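Local coordinates for ErfK/YbiS/YcfS/YnhG family protein (Xylanimonas cellulosilytica, PDB 4LPQ) that probably acts as a peptidoglycan L,D-transpeptidase, cross-linking the bacterial cell wall, and joins its catalytic domain to a putative peptidoglycan-binding domain, at residues A[22-27]-A[43-48]; A[51-54]-A[60-63]; A[87-92]-A[96-101]. All coordinates share one frame; numbering follows the deposited sequence.

Contact 1: A[22-27]-A[43-48]; sequences ALQQRL and WATQQA
Q24 and T45 carry the polar half of this helix-to-helix contact. The amide nitrogen NE2 of Q24 donates to OG1 of T45 over 2.9 Å, and the N-H points almost straight at the oxygen, at 165°. The hydroxyl lies close to the amide plane, while the two side chains cross at about a right angle, and CG of Q24 lies 4.1 Å from CG2 of T45. The glutamine reaches that far because its chain runs extended beyond CG after a first turn anti to the carbonyl carbon (chi1 -68°). One helical turn further on, the apolar half takes over: CD1 of L27 meets CB of A48 at 4.0 Å, a methyl against a methyl.

What positions the amide lies in the connection between the helices. OE1 of Q24 accepts from the backbone N of G39, and NE2 also donates to OD1 of D38, so both ends of the amide are held and its rotation is fixed. A leucine here would lose all three bonds and would probably leave the T45 hydroxyl and the G39 N-H without these mates inside a buried interface. L27 also packs on V49, F52 and L72, the last from helix 66-74. This convergence of helices 18-30, 43-56 and 66-74 is consistent with the three-helix core of a peptidoglycan-binding domain of the PG_binding_1 family.

Contact 2: A[51-54]-A[60-63]; sequences AFQK and RDGV
An Asx turn at D61 shapes the loop that leads from helix 43-56 to helix 66-74 in the putative peptidoglycan-binding domain, and Q53 on helix 43-56 grips it. Within the turn, OD1 of D61 accepts from the backbone N of V63 at 2.9 Å. The same oxygen takes NE2 of Q53 at 3.1 Å, and the two donors arrive from opposite faces of the carboxylate plane: V63 N stands well above it, whereas the amide comes nearly along the C-O direction. Amide and carboxylate are turned 43° apart. The other end of the glutamine is used as well, since OE1 of Q53 accepts from the N of G62 at 2.8 Å, with a C=O...N angle of 126°. One extended side chain thus ties down two successive residues of the loop, at a point where G62 adopts a positive phi that favours glycine.

A second contact, by packing, involves K54 and R60. CG of K54 lies over one face of the R60 guanidinium, 3.5 Å from NE and toward its rim, and the two long chains cross at about a right angle. A water links the two residues, donating to the backbone O of K54 and accepting from NH2 of R60.

Both charged ends are committed elsewhere: NZ of K54 to N110 and Q95 O, the R60 guanidinium to the carbonyls of T174 and D93. NE2 of Q53 also reaches T68 on helix 66-74, while the K54 and R60 bonds carry this corner of the helical domain across to strand 104-110 and loops of the catalytic domain.

Contact 3: A[87-92]-A[96-101]; sequences VVEIDL and ILLAVE
E89 leans across to the neighbouring strand with its whole side chain. Its CB sits 4.1 Å from CB of L98, its directly paired residue; CG, set anti to the carbonyl carbon (chi1 -61°), moves on to CG2 of V100 at 3.9 Å; CD keeps company with the same methyl; and OE2 at the tip still lies 3.8 Å from it. The carboxylate therefore rests beside a valine, and its polar partners come from beyond the two strands: OE1 is hydrogen-bonded to Y207 OH and accepts from R81 N, and OE2 is hydrogen-bonded to S82 OG. These bonds would probably help a buried carboxylate keep its charge.

The strands 87-91 and 96-101 form a two-stranded antiparallel β-hairpin, part of the mixed sheet of the YkuD-type catalytic domain. E89 and L98 are a hydrogen-bonded pair, with L98 N to E89 O at 2.7 Å and nearly straight, at 174°. V87 with V100 and D91 with I96 are paired likewise, although the bond from I96 N to D91 O is weak. Between them, CA-H groups approach carbonyls, as V88 CA does to L98 O.

On the other face, L97 fits between V88 and I90. Its CG, anti to the backbone N (chi1 -180°), brings CD1 to 3.7 Å from V88 CG1 and 4.1 Å from I90 CG1. This face also receives W191 and W196 of helix 186-196, which touch A99, and W196 touches V88 too; the I90 and L97 side chains lie about 9 Å from those of C181 and H167 respectively, the predicted nucleophile and proton donor/acceptor.

Overall arrangement
The three contacts follow one another along the chain, each closing before the next opens. Contacts 1 and 2 belong to the putative peptidoglycan-binding domain, share helix 43-56 and have centres 10 Å apart; they touch where L27 meets F52 and Q46 meets G62. Contact 3 lies in the catalytic domain, its centre about 17 Å from that of contact 2 and 19 Å from that of contact 1. Yet contact 2 touches it directly, CB of K54 lying 3.7 Å from CG2 of I96. Helix 43-56 thus packs against the other helices of its domain and, through K54, also against the hairpin strand 96-101, so the two domains touch directly in this chain.

Contact 1: A[22-27]-A[43-48]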
loop_
_atom_site.group_PDB
_atom_site.type_symbol
_atom_site.label_atom_id
_atom_site.label_comp_id
_atom_site.label_asym_id
_atom_site.label_seq_id
_atom_site.Cartn_x
_atom_site.Cartn_y
_atom_site.Cartn_z
ATOM N N ALA A 22 -0.248 -13.025 16.871
ATOM C CA ALA A 22 -1.361 -13.629 16.165
ATOM C C ALA A 22 -1.918 -12.746 15.069
ATOM O O ALA A 22 -2.166 -13.236 13.955
ATOM C CB ALA A 22 -2.450 -13.988 17.169
ATOM N N LEU A 23 -2.005 -11.453 15.329
ATOM C CA LEU A 23 -2.427 -10.524 14.319
ATOM C C LEU A 23 -1.456 -10.502 13.144
ATOM O O LEU A 23 -1.895 -10.541 11.983
ATOM C CB LEU A 23 -2.454 -9.144 14.970
ATOM C CG LEU A 23 -2.581 -7.971 13.981
ATOM C CD1 LEU A 23 -3.969 -7.933 13.293
ATOM C CD2 LEU A 23 -2.365 -6.642 14.778
ATOM N N GLN A 24 -0.169 -10.429 13.408
ATOM C CA GLN A 24 0.799 -10.337 12.369
ATOM C C GLN A 24 0.728 -11.601 11.510
ATOM O O GLN A 24 0.815 -11.519 10.274
ATOM C CB GLN A 24 2.198 -10.204 12.942
ATOM C CG GLN A 24 2.395 -8.877 13.633
ATOM C CD GLN A 24 3.668 -8.871 14.491
ATOM O OE1 GLN A 24 4.052 -9.874 15.111
ATOM N NE2 GLN A 24 4.344 -7.715 14.568
ATOM N N GLN A 25 0.616 -12.777 12.146
ATOM C CA GLN A 25 0.529 -13.992 11.385
ATOM C C GLN A 25 -0.729 -14.086 10.531
ATOM O O GLN A 25 -0.708 -14.581 9.398
ATOM C CB GLN A 25 0.708 -15.205 12.267
ATOM C CG GLN A 25 0.992 -16.428 11.470
ATOM C CD GLN A 25 2.249 -16.395 10.636
ATOM O OE1 GLN A 25 3.382 -16.175 11.110
ATOM N NE2 GLN A 25 2.044 -16.608 9.337
ATOM N N ARG A 26 -1.857 -13.625 11.067
ATOM C CA ARG A 26 -3.078 -13.641 10.316
ATOM C C ARG A 26 -3.042 -12.701 9.079
ATOM O O ARG A 26 -3.431 -13.100 7.966
ATOM C CB ARG A 26 -4.225 -13.245 11.232
ATOM C CG ARG A 26 -5.583 -13.209 10.588
ATOM C CD ARG A 26 -5.956 -14.581 10.030
ATOM N NE ARG A 26 -7.356 -14.591 9.696
ATOM C CZ ARG A 26 -7.943 -15.513 8.935
ATOM N NH1 ARG A 26 -7.211 -16.492 8.390
ATOM N NH2 ARG A 26 -9.243 -15.495 8.664
ATOM N N LEU A 27 -2.486 -11.496 9.285
ATOM C CA LEU A 27 -2.254 -10.603 8.180
ATOM C C LEU A 27 -1.392 -11.238 7.109
ATOM O O LEU A 27 -1.708 -11.183 5.908
ATOM C CB LEU A 27 -1.644 -9.293 8.666
ATOM C CG LEU A 27 -2.576 -8.409 9.492
ATOM C CD1 LEU A 27 -1.798 -7.374 10.218
ATOM C CD2 LEU A 27 -3.648 -7.759 8.611
ATOM N N TRP A 43 6.327 -0.072 12.951
ATOM C CA TRP A 43 5.984 0.602 11.718
ATOM C C TRP A 43 5.499 -0.306 10.611
ATOM O O TRP A 43 4.551 0.016 9.866
ATOM C CB TRP A 43 7.157 1.480 11.273
ATOM C CG TRP A 43 6.920 2.472 10.240
ATOM C CD1 TRP A 43 6.708 3.795 10.396
ATOM C CD2 TRP A 43 6.991 2.252 8.828
ATOM N NE1 TRP A 43 6.538 4.425 9.179
ATOM C CE2 TRP A 43 6.733 3.482 8.198
ATOM C CE3 TRP A 43 7.190 1.116 8.022
ATOM C CZ2 TRP A 43 6.674 3.637 6.830
ATOM C CZ3 TRP A 43 7.184 1.288 6.624
ATOM C CH2 TRP A 43 6.884 2.533 6.072
ATOM N N ALA A 44 6.215 -1.444 10.451
ATOM C CA ALA A 44 5.884 -2.369 9.390
ATOM C C ALA A 44 4.502 -2.997 9.606
ATOM O O ALA A 44 3.689 -3.143 8.691
ATOM C CB ALA A 44 6.960 -3.426 9.275
ATOM N N THR A 45 4.230 -3.326 10.855
ATOM C CA THR A 45 2.934 -3.844 11.191
ATOM C C THR A 45 1.835 -2.821 10.972
ATOM O O THR A 45 0.744 -3.114 10.486
ATOM C CB THR A 45 2.897 -4.389 12.662
ATOM O OG1 THR A 45 3.816 -5.450 12.783
ATOM C CG2 THR A 45 1.528 -4.894 13.055
ATOM N N GLN A 46 2.159 -1.546 11.271
ATOM C CA GLN A 46 1.212 -0.475 11.014
ATOM C C GLN A 46 0.797 -0.425 9.583
ATOM O O GLN A 46 -0.397 -0.224 9.268
ATOM C CB GLN A 46 1.812 0.867 11.481
ATOM C CG GLN A 46 0.880 2.041 11.347
ATOM C CD GLN A 46 -0.143 1.920 12.378
ATOM O OE1 GLN A 46 -0.053 2.513 13.400
ATOM N NE2 GLN A 46 -1.176 1.147 12.088
ATOM N N GLN A 47 1.737 -0.527 8.666
ATOM C CA GLN A 47 1.413 -0.500 7.248
ATOM C C GLN A 47 0.410 -1.615 6.893
ATOM O O GLN A 47 -0.535 -1.391 6.163
ATOM C CB GLN A 47 2.668 -0.621 6.381
ATOM C CG GLN A 47 3.601 0.584 6.455
ATOM C CD GLN A 47 2.972 1.781 5.784
ATOM O OE1 GLN A 47 2.744 2.873 6.495
ATOM N NE2 GLN A 47 2.708 1.685 4.574
ATOM N N ALA A 48 0.661 -2.793 7.454
ATOM C CA ALA A 48 -0.229 -3.926 7.143
ATOM C C ALA A 48 -1.615 -3.773 7.726
ATOM O O ALA A 48 -2.623 -4.094 7.111
ATOM C CB ALA A 48 0.385 -5.231 7.621
#

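Contact 2: A[51-54]-A[60-63]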
loop_
_atom_site.group_PDB
_atom_site.type_symbol
_atom_site.label_atom_id
_atom_site.label_comp_id
_atom_site.label_asym_id
_atom_site.label_seq_id
_atom_site.Cartn_x
_atom_site.Cartn_y
_atom_site.Cartn_z
ATOM N N ALA A 51 -3.452 -1.275 5.690
ATOM C CA ALA A 51 -3.911 -1.909 4.447
ATOM C C ALA A 51 -5.141 -2.727 4.675
ATOM O O ALA A 51 -6.052 -2.760 3.867
ATOM C CB ALA A 51 -2.828 -2.750 3.898
ATOM N N PHE A 52 -5.174 -3.455 5.796
ATOM C CA PHE A 52 -6.311 -4.288 6.111
ATOM C C PHE A 52 -7.575 -3.504 6.348
ATOM O O PHE A 52 -8.639 -3.779 5.829
ATOM C CB PHE A 52 -5.999 -5.169 7.314
ATOM C CG PHE A 52 -7.139 -6.123 7.596
ATOM C CD1 PHE A 52 -7.301 -7.254 6.838
ATOM C CD2 PHE A 52 -8.096 -5.828 8.515
ATOM C CE1 PHE A 52 -8.416 -8.025 6.945
ATOM C CE2 PHE A 52 -9.226 -6.647 8.670
ATOM C CZ PHE A 52 -9.414 -7.749 7.847
ATOM N N GLN A 53 -7.462 -2.489 7.212
ATOM C CA GLN A 53 -8.613 -1.620 7.512
ATOM C C GLN A 53 -9.098 -0.949 6.245
ATOM O O GLN A 53 -10.309 -0.867 6.021
ATOM C CB GLN A 53 -8.338 -0.616 8.631
ATOM C CG GLN A 53 -8.081 -1.253 9.975
ATOM C CD GLN A 53 -7.745 -0.306 11.039
ATOM O OE1 GLN A 53 -6.979 0.633 10.871
ATOM N NE2 GLN A 53 -8.332 -0.589 12.204
ATOM N N LYS A 54 -8.183 -0.405 5.444
ATOM C CA LYS A 54 -8.584 0.129 4.141
ATOM C C LYS A 54 -9.335 -0.864 3.257
ATOM O O LYS A 54 -10.382 -0.565 2.722
ATOM C CB LYS A 54 -7.330 0.604 3.394
ATOM C CG LYS A 54 -6.704 1.885 3.965
ATOM C CD LYS A 54 -5.372 2.193 3.339
ATOM C CE LYS A 54 -4.901 3.587 3.553
ATOM N NZ LYS A 54 -3.667 3.844 2.714
ATOM N N ARG A 60 -9.761 3.921 9.644
ATOM C CA ARG A 60 -8.332 3.646 9.476
ATOM C C ARG A 60 -7.557 4.182 10.656
ATOM O O ARG A 60 -6.732 5.061 10.547
ATOM C CB ARG A 60 -7.854 4.248 8.190
ATOM C CG ARG A 60 -8.616 3.801 6.928
ATOM C CD ARG A 60 -8.307 4.687 5.738
ATOM N NE ARG A 60 -9.152 4.293 4.625
ATOM C CZ ARG A 60 -9.146 4.907 3.414
ATOM N NH1 ARG A 60 -8.233 5.803 3.128
ATOM N NH2 ARG A 60 -9.992 4.517 2.468
ATOM N N ASP A 61 -7.692 3.622 11.804
ATOM C CA ASP A 61 -7.068 4.057 13.034
ATOM C C ASP A 61 -5.922 3.192 13.550
ATOM O O ASP A 61 -5.247 3.604 14.528
ATOM C CB ASP A 61 -8.095 4.276 14.143
ATOM C CG ASP A 61 -8.802 2.977 14.555
ATOM O OD1 ASP A 61 -8.390 1.878 14.117
ATOM O OD2 ASP A 61 -9.796 3.047 15.336
ATOM N N GLY A 62 -5.604 2.059 12.885
ATOM C CA GLY A 62 -4.571 1.197 13.406
ATOM C C GLY A 62 -4.889 0.440 14.663
ATOM O O GLY A 62 -4.028 -0.293 15.113
ATOM N N VAL A 63 -6.092 0.565 15.186
ATOM C CA VAL A 63 -6.446 -0.091 16.445
ATOM C C VAL A 63 -7.320 -1.304 16.089
ATOM O O VAL A 63 -8.404 -1.114 15.472
ATOM C CB VAL A 63 -7.135 0.832 17.386
ATOM C CG1 VAL A 63 -7.553 0.127 18.685
ATOM C CG2 VAL A 63 -6.287 2.039 17.739
HETATM O O HOH W 1 -11.520 1.921 2.681
#

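Contact 3: A[87-92]-A[96-101]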
loop_
_atom_site.group_PDB
_atom_site.type_symbol
_atom_site.label_atom_id
_atom_site.label_comp_id
_atom_site.label_asym_id
_atom_site.label_seq_id
_atom_site.Cartn_x
_atom_site.Cartn_y
_atom_site.Cartn_z
ATOM N N VAL A 87 -0.819 -8.248 -12.747
ATOM C CA VAL A 87 -1.371 -6.885 -12.830
ATOM C C VAL A 87 -1.163 -6.234 -11.465
ATOM O O VAL A 87 -1.369 -6.874 -10.446
ATOM C CB VAL A 87 -2.872 -6.958 -13.219
ATOM C CG1 VAL A 87 -3.436 -5.529 -13.298
ATOM C CG2 VAL A 87 -3.095 -7.784 -14.450
ATOM N N VAL A 88 -0.744 -4.983 -11.511
ATOM C CA VAL A 88 -0.750 -4.141 -10.331
ATOM C C VAL A 88 -2.013 -3.286 -10.375
ATOM O O VAL A 88 -2.206 -2.521 -11.306
ATOM C CB VAL A 88 0.477 -3.249 -10.291
ATOM C CG1 VAL A 88 0.420 -2.252 -9.127
ATOM C CG2 VAL A 88 1.709 -4.121 -10.109
ATOM N N GLU A 89 -2.904 -3.521 -9.415
ATOM C CA GLU A 89 -4.131 -2.767 -9.347
ATOM C C GLU A 89 -4.015 -1.774 -8.205
ATOM O O GLU A 89 -3.601 -2.126 -7.083
ATOM C CB GLU A 89 -5.334 -3.682 -9.115
ATOM C CG GLU A 89 -5.536 -4.687 -10.229
ATOM C CD GLU A 89 -6.841 -5.498 -10.242
ATOM O OE1 GLU A 89 -7.790 -5.029 -9.536
ATOM O OE2 GLU A 89 -6.851 -6.563 -10.915
ATOM N N ILE A 90 -4.452 -0.528 -8.433
ATOM C CA ILE A 90 -4.422 0.468 -7.400
ATOM C C ILE A 90 -5.843 0.997 -7.255
ATOM O O ILE A 90 -6.440 1.594 -8.145
ATOM C CB ILE A 90 -3.418 1.587 -7.793
ATOM C CG1 ILE A 90 -1.984 0.973 -7.954
ATOM C CG2 ILE A 90 -3.455 2.655 -6.709
ATOM C CD1 ILE A 90 -0.963 1.777 -8.628
ATOM N N ASP A 91 -6.399 0.699 -6.065
ATOM C CA ASP A 91 -7.722 1.119 -5.655
ATOM C C ASP A 91 -7.626 2.439 -4.998
ATOM O O ASP A 91 -7.179 2.528 -3.844
ATOM C CB ASP A 91 -8.380 0.024 -4.788
ATOM C CG ASP A 91 -9.804 0.352 -4.407
ATOM O OD1 ASP A 91 -10.172 1.559 -4.324
ATOM O OD2 ASP A 91 -10.548 -0.640 -4.177
ATOM N N LEU A 92 -7.953 3.509 -5.717
ATOM C CA LEU A 92 -7.792 4.873 -5.212
ATOM C C LEU A 92 -8.718 5.209 -4.083
ATOM O O LEU A 92 -8.336 5.939 -3.166
ATOM C CB LEU A 92 -7.865 5.882 -6.343
ATOM C CG LEU A 92 -6.800 5.730 -7.441
ATOM C CD1 LEU A 92 -7.114 6.633 -8.581
ATOM C CD2 LEU A 92 -5.399 5.971 -6.831
ATOM N N ILE A 96 -5.095 1.288 -1.571
ATOM C CA ILE A 96 -4.310 0.075 -1.512
ATOM C C ILE A 96 -3.835 -0.273 -2.918
ATOM O O ILE A 96 -4.495 0.040 -3.921
ATOM C CB ILE A 96 -5.106 -1.092 -0.859
ATOM C CG1 ILE A 96 -6.365 -1.415 -1.613
ATOM C CG2 ILE A 96 -5.385 -0.813 0.605
ATOM C CD1 ILE A 96 -7.261 -2.467 -1.009
ATOM N N LEU A 97 -2.716 -0.983 -2.905
ATOM C CA LEU A 97 -2.138 -1.568 -4.103
ATOM C C LEU A 97 -2.256 -3.068 -3.984
ATOM O O LEU A 97 -1.918 -3.671 -2.963
ATOM C CB LEU A 97 -0.671 -1.092 -4.252
ATOM C CG LEU A 97 0.070 -1.620 -5.471
ATOM C CD1 LEU A 97 1.151 -0.631 -5.843
ATOM C CD2 LEU A 97 0.718 -2.966 -5.153
ATOM N N LEU A 98 -2.739 -3.707 -5.043
ATOM C CA LEU A 98 -2.891 -5.119 -5.133
ATOM C C LEU A 98 -1.891 -5.707 -6.160
ATOM O O LEU A 98 -1.898 -5.247 -7.310
ATOM C CB LEU A 98 -4.297 -5.519 -5.547
ATOM C CG LEU A 98 -5.456 -4.828 -4.846
ATOM C CD1 LEU A 98 -6.792 -5.323 -5.375
ATOM C CD2 LEU A 98 -5.351 -5.056 -3.365
ATOM N N ALA A 99 -1.089 -6.679 -5.732
ATOM C CA ALA A 99 -0.240 -7.440 -6.647
ATOM C C ALA A 99 -1.124 -8.644 -6.967
ATOM O O ALA A 99 -1.421 -9.467 -6.117
ATOM C CB ALA A 99 1.035 -7.820 -5.949
ATOM N N VAL A 100 -1.514 -8.724 -8.219
ATOM C CA VAL A 100 -2.528 -9.705 -8.704
ATOM C C VAL A 100 -1.903 -10.629 -9.765
ATOM O O VAL A 100 -1.162 -10.163 -10.640
ATOM C CB VAL A 100 -3.762 -8.992 -9.284
ATOM C CG1 VAL A 100 -4.868 -9.986 -9.630
ATOM C CG2 VAL A 100 -4.326 -7.882 -8.340
ATOM N N GLU A 101 -2.156 -11.912 -9.659
ATOM C CA GLU A 101 -1.735 -12.893 -10.686
ATOM C C GLU A 101 -2.885 -13.806 -11.017
ATOM O O GLU A 101 -3.475 -14.457 -10.166
ATOM C CB GLU A 101 -0.598 -13.725 -10.231
ATOM C CG GLU A 101 0.687 -13.035 -10.025
ATOM C CD GLU A 101 1.791 -14.070 -9.678
ATOM O OE1 GLU A 101 2.454 -13.891 -8.631
ATOM O OE2 GLU A 101 1.839 -15.088 -10.341
#